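Local coordinates for protein CpuTA1 (Curtobacterium pusillum, PDB 5K3W) that binds pyridoxal-5'-phosphate as a two-chain protein of the class IV aminotransferase family, at residues T2-L6 and D103-N108; V9-R14 and E87-W93; R43-G48 and T121-E125; I62-A68 and L300-D305; V151-D155 and E187-R191. One frame throughout, in Å; residues are numbered along the deposited sequence.

Contact 1. Residues T2-L6 and D103-N108; sequences TRATL and DYRSRN. With GAB (3-aminobenzoic acid), chain D.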
# COMPACT_ATOMS: atom_id res chain seq x y z
N THR A 2 -18.02 -0.10 22.38
CA THR A 2 -17.89 -1.08 21.31
C THR A 2 -17.34 -2.38 21.88
O THR A 2 -16.71 -2.37 22.93
CB THR A 2 -16.99 -0.57 20.19
OG1 THR A 2 -17.12 -1.40 19.02
CG2 THR A 2 -15.56 -0.57 20.63
N ARG A 3 -17.60 -3.50 21.21
CA ARG A 3 -17.15 -4.79 21.73
C ARG A 3 -15.63 -4.88 21.70
O ARG A 3 -15.00 -5.18 22.72
CB ARG A 3 -17.77 -5.93 20.92
CG ARG A 3 -17.54 -7.32 21.50
CD ARG A 3 -18.05 -8.35 20.50
NE ARG A 3 -17.29 -8.28 19.26
CZ ARG A 3 -17.74 -8.70 18.07
NH1 ARG A 3 -18.95 -9.22 17.97
NH2 ARG A 3 -16.97 -8.58 16.99
N ALA A 4 -15.02 -4.59 20.55
CA ALA A 4 -13.58 -4.62 20.39
C ALA A 4 -12.88 -3.64 21.32
O ALA A 4 -13.42 -2.61 21.70
CB ALA A 4 -13.20 -4.31 18.93
N THR A 5 -11.64 -3.98 21.68
CA THR A 5 -10.78 -3.13 22.47
C THR A 5 -9.82 -2.42 21.53
O THR A 5 -9.38 -3.00 20.53
CB THR A 5 -9.97 -3.93 23.50
OG1 THR A 5 -10.84 -4.51 24.47
CG2 THR A 5 -8.98 -3.02 24.21
N LEU A 6 -9.50 -1.16 21.85
CA LEU A 6 -8.52 -0.38 21.11
C LEU A 6 -7.55 0.25 22.09
O LEU A 6 -7.97 0.83 23.11
CB LEU A 6 -9.19 0.72 20.25
CG LEU A 6 -8.19 1.67 19.56
CD1 LEU A 6 -7.32 0.94 18.53
CD2 LEU A 6 -8.86 2.85 18.93
N ASP A 103 -8.31 -6.57 28.61
CA ASP A 103 -9.48 -5.70 28.65
C ASP A 103 -10.64 -6.27 27.85
O ASP A 103 -11.80 -6.18 28.27
CB ASP A 103 -9.13 -4.31 28.13
CG ASP A 103 -10.36 -3.42 28.04
OD1 ASP A 103 -10.68 -2.76 29.06
OD2 ASP A 103 -11.01 -3.41 26.97
N TYR A 104 -10.36 -6.84 26.69
CA TYR A 104 -11.42 -7.47 25.92
C TYR A 104 -12.12 -8.54 26.75
O TYR A 104 -13.35 -8.61 26.78
CB TYR A 104 -10.87 -8.07 24.62
CG TYR A 104 -11.97 -8.60 23.74
CD1 TYR A 104 -12.50 -9.87 23.95
CD2 TYR A 104 -12.51 -7.80 22.72
CE1 TYR A 104 -13.51 -10.36 23.16
CE2 TYR A 104 -13.54 -8.29 21.92
CZ TYR A 104 -14.03 -9.57 22.14
OH TYR A 104 -15.05 -10.07 21.37
N ARG A 105 -11.36 -9.40 27.42
CA ARG A 105 -11.98 -10.51 28.13
C ARG A 105 -12.68 -10.05 29.40
O ARG A 105 -13.69 -10.65 29.80
CB ARG A 105 -10.94 -11.59 28.44
CG ARG A 105 -10.58 -12.43 27.22
CD ARG A 105 -9.15 -12.96 27.27
NE ARG A 105 -8.93 -13.90 28.36
CZ ARG A 105 -9.34 -15.17 28.34
NH1 ARG A 105 -9.98 -15.64 27.29
NH2 ARG A 105 -9.11 -15.96 29.38
N SER A 106 -12.20 -9.00 30.05
CA SER A 106 -12.85 -8.61 31.29
C SER A 106 -14.21 -8.00 31.01
O SER A 106 -15.10 -8.08 31.87
CB SER A 106 -11.96 -7.65 32.09
OG SER A 106 -11.93 -6.38 31.50
N ARG A 107 -14.40 -7.42 29.83
CA ARG A 107 -15.69 -6.87 29.43
C ARG A 107 -16.58 -7.90 28.73
O ARG A 107 -17.79 -7.94 28.98
CB ARG A 107 -15.50 -5.67 28.49
CG ARG A 107 -14.88 -4.47 29.16
CD ARG A 107 -14.75 -3.31 28.18
NE ARG A 107 -13.95 -3.64 27.00
CZ ARG A 107 -14.46 -3.81 25.78
NH1 ARG A 107 -15.76 -3.67 25.58
NH2 ARG A 107 -13.66 -4.10 24.78
N ASN A 108 -16.01 -8.72 27.85
CA ASN A 108 -16.79 -9.62 27.00
C ASN A 108 -16.75 -11.06 27.46
O ASN A 108 -17.37 -11.91 26.82
CB ASN A 108 -16.30 -9.53 25.55
CG ASN A 108 -16.35 -8.12 25.02
OD1 ASN A 108 -17.43 -7.55 24.92
ND2 ASN A 108 -15.20 -7.55 24.71
C1' GAB D . -21.04 -4.69 22.37
O1' GAB D . -20.70 -5.11 23.50
O2' GAB D . -21.15 -3.44 22.11
C1 GAB D . -21.32 -5.78 21.33
C2 GAB D . -21.48 -5.50 19.97
C3 GAB D . -21.72 -6.53 19.07
C4 GAB D . -21.80 -7.84 19.53
C5 GAB D . -21.64 -8.12 20.88
C6 GAB D . -21.40 -7.10 21.78
N3 GAB D . -21.91 -6.25 17.66
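The chain start T2-L6 runs past the last turn and a half of helix 90-108, closest at T5 and Y104 with their CA atoms 5.6 Å apart. The backbone oxygen of R3 is the focus. R107 NH2 donates to R3 O at 2.7 Å, and N108 ND2 comes in 3.1 Å from R3 O on the opposite face of the carbonyl, so two side chains clasp one oxygen from above and below its plane. The same R107 NH2 also donates to T5 OG1 at 2.9 Å, exactly in the guanidinium plane. T5 OG1 in turn donates to D103 OD2, 2.7 Å away, on the carboxylate's anti lone pair, while R107 NE closes the ring by a salt bridge to D103 OD2. This is where helix 90-108 packs on the antiparallel sheet of the N-terminal half, in which T5 pairs with V136 of strand 131-138. The Y104 ring turns its edge to A4 CA, and N108 ND2 sits 3.2 Å above its centre. R3 swings its chain beyond Y104 OH, bent at chi3 (63°), to a salt bridge with D137; its NH1 lies 3.5 Å from C4 of 3-aminobenzoic acid.

Contact 2. Residues V9-R14 and E87-W93; sequences VTAPTR and EPDAAVW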
# COMPACT_ATOMS: atom_id res chain seq x y z
N VAL A 9 -1.06 3.39 21.05
CA VAL A 9 0.32 3.25 21.49
C VAL A 9 0.99 4.61 21.37
O VAL A 9 1.25 5.10 20.26
CB VAL A 9 1.05 2.17 20.68
CG1 VAL A 9 2.50 2.05 21.17
CG2 VAL A 9 0.32 0.83 20.79
N THR A 10 1.24 5.25 22.51
CA THR A 10 1.84 6.58 22.49
C THR A 10 3.37 6.56 22.50
O THR A 10 3.99 7.61 22.37
CB THR A 10 1.35 7.41 23.67
OG1 THR A 10 1.74 6.75 24.89
CG2 THR A 10 -0.16 7.55 23.63
N ALA A 11 3.99 5.39 22.69
CA ALA A 11 5.44 5.26 22.63
C ALA A 11 5.79 4.07 21.75
O ALA A 11 6.36 3.08 22.21
CB ALA A 11 6.05 5.12 24.02
N PRO A 12 5.42 4.12 20.47
CA PRO A 12 5.56 2.92 19.64
C PRO A 12 6.99 2.56 19.30
O PRO A 12 7.26 1.38 19.04
CB PRO A 12 4.75 3.27 18.37
CG PRO A 12 4.71 4.78 18.35
CD PRO A 12 4.75 5.24 19.77
N THR A 13 7.92 3.52 19.29
CA THR A 13 9.25 3.31 18.73
C THR A 13 10.33 3.88 19.64
O THR A 13 10.10 4.85 20.36
CB THR A 13 9.36 3.91 17.31
OG1 THR A 13 8.96 5.28 17.34
CG2 THR A 13 8.47 3.15 16.34
N ARG A 14 11.50 3.25 19.61
CA ARG A 14 12.71 3.71 20.28
C ARG A 14 13.34 4.87 19.51
O ARG A 14 13.29 4.91 18.28
CB ARG A 14 13.73 2.58 20.38
CG ARG A 14 13.30 1.47 21.30
CD ARG A 14 14.23 0.28 21.20
NE ARG A 14 13.55 -0.91 21.70
CZ ARG A 14 13.88 -2.16 21.36
NH1 ARG A 14 14.90 -2.37 20.54
NH2 ARG A 14 13.19 -3.19 21.85
N GLU A 87 12.91 1.61 15.39
CA GLU A 87 12.72 0.33 16.06
C GLU A 87 11.48 0.34 16.95
O GLU A 87 11.42 1.14 17.90
CB GLU A 87 13.97 0.06 16.88
CG GLU A 87 14.17 -1.33 17.40
CD GLU A 87 15.62 -1.57 17.81
OE1 GLU A 87 16.00 -2.74 18.01
OE2 GLU A 87 16.38 -0.58 17.93
N PRO A 88 10.48 -0.51 16.70
CA PRO A 88 9.36 -0.60 17.65
C PRO A 88 9.84 -1.04 19.02
O PRO A 88 10.66 -1.95 19.15
CB PRO A 88 8.42 -1.63 17.00
CG PRO A 88 9.24 -2.37 16.03
CD PRO A 88 10.34 -1.46 15.58
N ASP A 89 9.33 -0.37 20.05
CA ASP A 89 9.65 -0.70 21.44
C ASP A 89 8.95 -2.01 21.80
O ASP A 89 7.78 -2.01 22.17
CB ASP A 89 9.22 0.44 22.36
CG ASP A 89 9.81 0.34 23.76
OD1 ASP A 89 10.04 -0.79 24.26
OD2 ASP A 89 10.04 1.41 24.35
N ALA A 90 9.68 -3.13 21.69
CA ALA A 90 9.04 -4.44 21.81
C ALA A 90 8.31 -4.59 23.14
O ALA A 90 7.27 -5.25 23.20
CB ALA A 90 10.08 -5.55 21.63
N ALA A 91 8.83 -3.98 24.20
CA ALA A 91 8.24 -4.13 25.53
C ALA A 91 6.95 -3.35 25.67
O ALA A 91 6.09 -3.72 26.47
CB ALA A 91 9.24 -3.70 26.60
N VAL A 92 6.81 -2.24 24.94
CA VAL A 92 5.54 -1.52 24.93
C VAL A 92 4.50 -2.30 24.13
O VAL A 92 3.36 -2.49 24.58
CB VAL A 92 5.73 -0.11 24.35
CG1 VAL A 92 4.38 0.59 24.23
CG2 VAL A 92 6.67 0.70 25.23
N TRP A 93 4.88 -2.78 22.94
CA TRP A 93 3.93 -3.51 22.12
C TRP A 93 3.47 -4.80 22.79
O TRP A 93 2.28 -5.14 22.78
CB TRP A 93 4.55 -3.78 20.75
CG TRP A 93 4.61 -2.57 19.89
CD1 TRP A 93 5.69 -1.75 19.70
CD2 TRP A 93 3.55 -2.02 19.09
NE1 TRP A 93 5.36 -0.73 18.83
CE2 TRP A 93 4.06 -0.87 18.44
CE3 TRP A 93 2.21 -2.40 18.86
CZ2 TRP A 93 3.28 -0.09 17.58
CZ3 TRP A 93 1.44 -1.62 17.99
CH2 TRP A 93 1.97 -0.48 17.37
O HOH W 1 15.05 3.30 16.35
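E87 O receives the backbone N of R14 at 2.7 Å, and the E87 side chain, extended beyond CG, puts OE1 2.8 Å from R14 NH1 in a salt bridge at the edge of the guanidinium. A water adds a further link, accepting from E87 N and donating to R14 O. The motif is a single beta bridge, T13 with P88, that joins the loop after strand 5-9 to the residues that lead into helix 90-108. P88 turns its ring away, onto L76, A77 and A80 of helix 69-82, but its CA-H points at P12 O. P88 O lies over one face of the R14 guanidinium, offset toward the rim. At D89 the backbone N bonds to P12 O at 2.9 Å, from above the carbonyl plane. D89 is also the N-cap of the helix, its OD1 accepting weakly from A91 N. A90 offers its CB to R14 NH2 at 3.9 Å. V92, in the first turn of the helix, meets V9 through their CG1 methyls, also 3.9 Å apart. W93 ends the walk: V9 CG2 stands over its six-membered ring in a CH-pi contact, while P12 CB touches CZ2. The indole NE1 is the second donor to P12 O, 2.8 Å away, in the carbonyl plane and on a lone pair.

Contact 3. Residues R43-G48 and T121-E125; sequences RITDLG and TRGIE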
# COMPACT_ATOMS: atom_id res chain seq x y z
N ARG A 43 -5.77 10.57 12.19
CA ARG A 43 -5.83 11.84 11.49
C ARG A 43 -5.82 11.59 9.98
O ARG A 43 -5.21 10.64 9.49
CB ARG A 43 -4.66 12.74 11.86
CG ARG A 43 -4.63 13.13 13.31
CD ARG A 43 -5.54 14.30 13.57
NE ARG A 43 -5.10 15.47 12.83
CZ ARG A 43 -4.04 16.21 13.15
NH1 ARG A 43 -3.31 15.90 14.22
NH2 ARG A 43 -3.71 17.26 12.40
N ILE A 44 -6.52 12.47 9.26
CA ILE A 44 -6.66 12.31 7.82
C ILE A 44 -5.32 12.47 7.12
O ILE A 44 -5.15 11.96 6.01
CB ILE A 44 -7.70 13.32 7.27
CG1 ILE A 44 -8.16 12.91 5.87
CG2 ILE A 44 -7.12 14.73 7.24
CD1 ILE A 44 -8.68 11.46 5.73
N THR A 45 -4.34 13.15 7.73
CA THR A 45 -3.01 13.25 7.13
C THR A 45 -2.01 12.26 7.74
O THR A 45 -0.80 12.44 7.58
CB THR A 45 -2.48 14.68 7.22
OG1 THR A 45 -2.52 15.14 8.57
CG2 THR A 45 -3.31 15.62 6.37
N ASP A 46 -2.48 11.23 8.44
CA ASP A 46 -1.56 10.17 8.87
C ASP A 46 -1.05 9.44 7.64
O ASP A 46 -1.84 9.02 6.78
CB ASP A 46 -2.26 9.20 9.82
CG ASP A 46 -1.28 8.42 10.68
OD1 ASP A 46 -0.54 7.57 10.14
OD2 ASP A 46 -1.25 8.65 11.91
N LEU A 47 0.27 9.32 7.52
CA LEU A 47 0.82 8.67 6.34
C LEU A 47 0.38 7.22 6.23
O LEU A 47 0.52 6.61 5.16
CB LEU A 47 2.34 8.77 6.34
CG LEU A 47 2.98 10.15 6.26
CD1 LEU A 47 4.47 10.06 6.61
CD2 LEU A 47 2.81 10.75 4.88
N GLY A 48 -0.15 6.64 7.32
CA GLY A 48 -0.72 5.31 7.25
C GLY A 48 -1.88 5.20 6.29
O GLY A 48 -2.05 4.17 5.63
N THR A 121 2.65 3.22 11.91
CA THR A 121 2.82 4.06 10.73
C THR A 121 3.89 5.12 10.96
O THR A 121 4.34 5.36 12.09
CB THR A 121 1.51 4.76 10.33
OG1 THR A 121 1.32 5.90 11.16
CG2 THR A 121 0.32 3.82 10.47
N ARG A 122 4.29 5.78 9.87
CA ARG A 122 5.27 6.87 9.95
C ARG A 122 4.69 8.12 10.60
O ARG A 122 5.44 9.06 10.86
CB ARG A 122 5.81 7.19 8.53
CG ARG A 122 7.21 7.84 8.50
CD ARG A 122 7.85 7.83 7.09
NE ARG A 122 7.74 6.53 6.42
CZ ARG A 122 8.65 5.56 6.49
NH1 ARG A 122 9.76 5.71 7.19
NH2 ARG A 122 8.45 4.41 5.85
N GLY A 123 3.38 8.15 10.88
CA GLY A 123 2.77 9.22 11.63
C GLY A 123 2.11 10.28 10.75
O GLY A 123 2.09 10.22 9.52
N ILE A 124 1.53 11.25 11.45
CA ILE A 124 1.05 12.48 10.83
C ILE A 124 2.17 13.14 10.05
O ILE A 124 3.29 13.30 10.56
CB ILE A 124 0.50 13.42 11.92
CG1 ILE A 124 -0.49 12.65 12.82
CG2 ILE A 124 -0.10 14.66 11.28
CD1 ILE A 124 -0.95 13.41 14.05
N GLU A 125 1.87 13.53 8.82
CA GLU A 125 2.91 14.02 7.92
C GLU A 125 3.44 15.37 8.38
O GLU A 125 2.68 16.22 8.86
CB GLU A 125 2.39 14.10 6.49
CG GLU A 125 3.37 14.75 5.51
CD GLU A 125 3.20 14.27 4.08
OE1 GLU A 125 4.22 13.94 3.44
OE2 GLU A 125 2.05 14.23 3.59
O HOH W 2 -0.30 12.67 4.61
O HOH W 3 0.04 16.52 8.71
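L47 spreads its two methyls over the 121-125 loop: CD1 rests on R122 CB at 3.7 Å, and CD2 lies 3.6 Å from E125 CD, the L47 and E125 side chains crossing at about a right angle. L47 and I124 have the most surface buried here, with E125 next. The backbone N of L47 bonds almost straight to G123 O (2.8 Å, 176° at the hydrogen), entering from above the carbonyl plane. I124 starts out away from R43-G48, but with CG1 beside its own backbone N (chi1 -50°) the chain turns back, so that CD1 reaches R43 NH1 and CG and CG2 meets T45 OG1. E125 N bonds to T45 O, and two waters span the same pair of residues, one from T45 O to E125 OE2, the other between T45 OG1 and E125 O. The two backbone bonds, L47 N to G123 O and E125 N to T45 O, flank a single beta bridge, D46 with I124, between the turn R43-D46 and the loop that follows strand 114-121. D46 is the N-cap of helix 47-50: OD1 takes G48 N at 3.0 Å on its anti lone pair and the T121 hydroxyl, OG1, at 2.7 Å on its syn one. T121 OG1 in turn accepts from G123 N, an ST turn. The second subunit packs on this corner, where its R182 forms a salt bridge with E125 OE1; R122 reaches D53 of its own chain.

Contact 4. Residues I62-A68 and L300-D305; sequences IDGHPQA and LLARTD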
# COMPACT_ATOMS: atom_id res chain seq x y z
N ILE A 62 -5.81 -17.35 21.23
CA ILE A 62 -6.53 -18.59 21.50
C ILE A 62 -6.53 -18.80 23.00
O ILE A 62 -5.47 -18.85 23.63
CB ILE A 62 -5.90 -19.77 20.76
CG1 ILE A 62 -5.86 -19.50 19.25
CG2 ILE A 62 -6.68 -21.05 20.99
CD1 ILE A 62 -7.24 -19.33 18.64
N ASP A 63 -7.73 -18.89 23.58
CA ASP A 63 -7.90 -19.11 25.02
C ASP A 63 -7.14 -18.08 25.85
O ASP A 63 -6.45 -18.41 26.82
CB ASP A 63 -7.49 -20.54 25.41
CG ASP A 63 -7.96 -20.93 26.82
OD1 ASP A 63 -8.91 -20.29 27.34
OD2 ASP A 63 -7.39 -21.87 27.41
N GLY A 64 -7.27 -16.81 25.47
CA GLY A 64 -6.57 -15.74 26.13
C GLY A 64 -5.10 -15.57 25.77
O GLY A 64 -4.49 -14.57 26.17
N HIS A 65 -4.48 -16.50 25.04
CA HIS A 65 -3.05 -16.34 24.80
C HIS A 65 -2.77 -15.94 23.36
O HIS A 65 -3.20 -16.64 22.44
CB HIS A 65 -2.28 -17.63 25.11
CG HIS A 65 -2.49 -18.13 26.50
ND1 HIS A 65 -2.02 -17.46 27.60
CD2 HIS A 65 -3.14 -19.22 26.96
CE1 HIS A 65 -2.35 -18.13 28.69
NE2 HIS A 65 -3.03 -19.20 28.33
N PRO A 66 -2.03 -14.86 23.13
CA PRO A 66 -1.54 -14.56 21.78
C PRO A 66 -0.54 -15.62 21.32
O PRO A 66 0.42 -15.94 22.03
CB PRO A 66 -0.87 -13.19 21.94
CG PRO A 66 -1.28 -12.69 23.29
CD PRO A 66 -1.54 -13.89 24.12
N GLN A 67 -0.75 -16.16 20.13
CA GLN A 67 0.13 -17.20 19.62
C GLN A 67 1.40 -16.61 19.00
O GLN A 67 1.34 -15.65 18.23
CB GLN A 67 -0.58 -18.05 18.58
CG GLN A 67 -1.75 -18.84 19.09
CD GLN A 67 -2.28 -19.78 18.03
OE1 GLN A 67 -2.37 -19.42 16.85
NE2 GLN A 67 -2.62 -20.99 18.43
N ALA A 68 2.54 -17.21 19.33
CA ALA A 68 3.81 -16.86 18.71
C ALA A 68 4.12 -15.37 18.89
O ALA A 68 4.68 -14.72 18.00
CB ALA A 68 3.81 -17.24 17.22
N LEU A 300 -2.13 -26.60 15.59
CA LEU A 300 -1.92 -25.17 15.46
C LEU A 300 -2.73 -24.40 16.50
O LEU A 300 -2.26 -23.39 17.04
CB LEU A 300 -2.28 -24.70 14.05
CG LEU A 300 -1.38 -25.18 12.91
CD1 LEU A 300 -2.02 -24.85 11.57
CD2 LEU A 300 -0.01 -24.53 13.02
N LEU A 301 -3.96 -24.85 16.79
CA LEU A 301 -4.80 -24.14 17.75
C LEU A 301 -4.32 -24.32 19.19
O LEU A 301 -4.60 -23.47 20.04
CB LEU A 301 -6.25 -24.60 17.64
CG LEU A 301 -7.01 -24.10 16.41
CD1 LEU A 301 -8.39 -24.74 16.33
CD2 LEU A 301 -7.12 -22.57 16.41
N ALA A 302 -3.60 -25.40 19.48
CA ALA A 302 -3.25 -25.77 20.84
C ALA A 302 -1.79 -25.50 21.21
O ALA A 302 -1.42 -25.72 22.37
CB ALA A 302 -3.54 -27.25 21.08
N ARG A 303 -0.96 -25.05 20.26
CA ARG A 303 0.48 -25.00 20.50
C ARG A 303 0.85 -24.03 21.62
O ARG A 303 1.79 -24.29 22.38
CB ARG A 303 1.22 -24.64 19.21
CG ARG A 303 0.98 -23.23 18.71
CD ARG A 303 1.04 -23.21 17.21
NE ARG A 303 1.65 -22.00 16.68
CZ ARG A 303 1.04 -21.16 15.85
NH1 ARG A 303 -0.19 -21.41 15.44
NH2 ARG A 303 1.68 -20.09 15.40
N THR A 304 0.14 -22.91 21.74
CA THR A 304 0.53 -21.90 22.70
C THR A 304 0.17 -22.28 24.13
O THR A 304 0.80 -21.79 25.07
CB THR A 304 -0.12 -20.56 22.33
OG1 THR A 304 0.12 -20.29 20.94
CG2 THR A 304 0.47 -19.42 23.14
N ASP A 305 -0.84 -23.15 24.32
CA ASP A 305 -1.12 -23.68 25.66
C ASP A 305 0.09 -24.38 26.25
O ASP A 305 0.37 -24.25 27.45
CB ASP A 305 -2.31 -24.64 25.60
CG ASP A 305 -3.60 -23.95 25.20
OD1 ASP A 305 -3.88 -22.84 25.71
OD2 ASP A 305 -4.33 -24.53 24.37
O HOH W 4 -3.37 -20.71 23.28
O HOH W 5 3.05 -19.75 20.50
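Q67 and T304 meet most closely here, their CA atoms 5.6 Å apart, with T304 OG1 lying against Q67 CG and CB. Beyond CG the Q67 chain runs extended (chi2 -173°), which carries NE2 to L300 O, a bond of 2.8 Å made in the carbonyl plane. R303 NH1 is the second donor to L300 O, at 3.3 Å, folding back over its own helix so that one guanidinium face lies against Q67 CD. T304 CG2 packs on H65 CB at 3.8 Å, and I62 CD1 meets L301 CD2 at 3.9 Å. Two waters bridge the segments: one donates to I62 O and weakly to D305 OD1, the other accepts from A68 N and sits 3.0 Å from T304 OG1. The type I' turn I62-H65 links strands 54-62 and 65-66, and this hairpin at the edge of the antiparallel sheet faces helix 290-307 near the C terminus. Further out, Q274 donates to Q67 OE1, and H308, in what looks like the C-terminal tag, stacks on the H65 ring. With both ends of its amide engaged, the flip of the Q67 amide is probably fixed, and L300 O, near the kink of the helix, has a donor from each segment.

Contact 5. Residues V151-D155 and E187-R191; sequences VVTLD and EAARR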
# COMPACT_ATOMS: atom_id res chain seq x y z
N VAL A 151 -7.89 -22.49 -5.09
CA VAL A 151 -6.86 -21.47 -5.25
C VAL A 151 -6.46 -21.35 -6.72
O VAL A 151 -6.58 -22.30 -7.50
CB VAL A 151 -5.64 -21.79 -4.35
CG1 VAL A 151 -4.58 -20.69 -4.44
CG2 VAL A 151 -6.08 -21.99 -2.91
N VAL A 152 -5.97 -20.18 -7.10
CA VAL A 152 -5.46 -19.94 -8.44
C VAL A 152 -4.08 -19.32 -8.32
O VAL A 152 -3.77 -18.66 -7.33
CB VAL A 152 -6.41 -19.03 -9.26
CG1 VAL A 152 -7.75 -19.70 -9.43
CG2 VAL A 152 -6.60 -17.69 -8.58
N THR A 153 -3.25 -19.54 -9.33
CA THR A 153 -1.95 -18.88 -9.38
C THR A 153 -2.05 -17.57 -10.15
O THR A 153 -2.75 -17.48 -11.17
CB THR A 153 -0.88 -19.79 -9.99
OG1 THR A 153 -1.35 -20.35 -11.21
CG2 THR A 153 -0.54 -20.91 -9.04
N LEU A 154 -1.38 -16.54 -9.64
CA LEU A 154 -1.39 -15.20 -10.21
C LEU A 154 0.03 -14.65 -10.26
O LEU A 154 0.82 -14.81 -9.31
CB LEU A 154 -2.26 -14.23 -9.42
CG LEU A 154 -3.77 -14.45 -9.40
CD1 LEU A 154 -4.46 -13.25 -8.74
CD2 LEU A 154 -4.34 -14.73 -10.79
N ASP A 155 0.35 -13.99 -11.36
CA ASP A 155 1.67 -13.41 -11.51
C ASP A 155 1.84 -12.25 -10.53
O ASP A 155 1.00 -11.34 -10.47
CB ASP A 155 1.86 -12.94 -12.95
CG ASP A 155 3.00 -11.98 -13.09
OD1 ASP A 155 4.11 -12.31 -12.62
OD2 ASP A 155 2.78 -10.88 -13.65
N GLU A 187 -9.62 -11.01 -7.85
CA GLU A 187 -9.40 -11.76 -9.08
C GLU A 187 -9.69 -13.25 -8.89
O GLU A 187 -10.32 -13.88 -9.75
CB GLU A 187 -7.97 -11.56 -9.57
CG GLU A 187 -7.59 -12.46 -10.71
CD GLU A 187 -8.28 -12.09 -12.01
OE1 GLU A 187 -8.85 -10.98 -12.10
OE2 GLU A 187 -8.23 -12.91 -12.95
N ALA A 188 -9.24 -13.82 -7.77
CA ALA A 188 -9.54 -15.23 -7.51
C ALA A 188 -11.03 -15.46 -7.42
O ALA A 188 -11.54 -16.45 -7.96
CB ALA A 188 -8.86 -15.69 -6.21
N ALA A 189 -11.75 -14.56 -6.76
CA ALA A 189 -13.20 -14.70 -6.64
C ALA A 189 -13.87 -14.67 -8.02
O ALA A 189 -14.78 -15.46 -8.29
CB ALA A 189 -13.77 -13.61 -5.74
N ARG A 190 -13.42 -13.77 -8.89
CA ARG A 190 -13.94 -13.78 -10.25
C ARG A 190 -13.78 -15.16 -10.89
O ARG A 190 -14.68 -15.63 -11.59
CB ARG A 190 -13.23 -12.75 -11.11
CG ARG A 190 -13.74 -11.37 -10.94
CD ARG A 190 -12.88 -10.42 -11.73
NE ARG A 190 -12.80 -9.16 -11.01
CZ ARG A 190 -11.67 -8.61 -10.56
NH1 ARG A 190 -10.50 -9.19 -10.78
NH2 ARG A 190 -11.74 -7.46 -9.92
N ARG A 191 -12.63 -15.80 -10.67
CA ARG A 191 -12.44 -17.15 -11.17
C ARG A 191 -13.06 -18.22 -10.27
O ARG A 191 -12.68 -19.39 -10.35
CB ARG A 191 -10.95 -17.43 -11.38
CG ARG A 191 -10.27 -16.33 -12.15
CD ARG A 191 -8.80 -16.64 -12.29
NE ARG A 191 -8.04 -15.55 -12.89
CZ ARG A 191 -6.80 -15.72 -13.36
NH1 ARG A 191 -6.24 -16.92 -13.30
NH2 ARG A 191 -6.14 -14.69 -13.89
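No hydrogen bond or salt bridge crosses between V151-D155 and E187-R191; what stands out is a leucine methyl laid on an arginine's flat face. L154 CD2 sits 3.5 Å above the guanidinium plane of R191, offset toward the rim, with R191 NH2 its nearest atom at 3.6 Å. The two side chains slide past each other in opposite directions, and the arginine is extended from CG to NE, which carries the guanidinium out alongside the leucine. The other leucine branch, L154 CD1, touches E187 CG at 3.8 Å. Two residues back, on the same side of the strand, V152 CG2 meets A188 CB, also at 3.8 Å; with only a methyl at A188, the CA atoms of V152 and A188 are 6.3 Å apart. Here the end of helix 179-190 packs on strand 149-155, with strand 195-199, which follows the helix, lying parallel beside that strand: a beta-alpha-beta crossover. The polar groups of the helix end bond to one another. R191 grips E187 side-on, NE at 2.6 Å and NH2 at 2.9 Å, both to E187 OE2 and both nearly in the guanidinium plane, while R190 NH1 holds E187 OE1 with a weaker bond and R190 NH2 pairs with D84 of the second subunit. W168 of that subunit packs on L154, E187 and R191. Gripped by E187, the R191 guanidinium is probably held in its rotation, and its charge, probably offset in part by the carboxylate that R190 shares, lies against an apolar methyl.

From the N terminus, contact 1 closes the first long loop by bringing T2-L6 to the end of helix 90-108; contact 2, nested inside it, joins the loop after strand 5-9 to the start of the same helix. Contact 3 crosses both, tying the turn before helix 47-50 to the loop after strand 114-121, beside the second subunit. Contact 4 crosses all three and closes the largest loop, from the hairpin at 62-68 to the C-terminal helix 290-307; it touches contact 1, where R105 packs on G64. Contact 5 is nested within that loop, in series with contacts 1 to 3, and ties helix 179-190 to a different, mixed sheet.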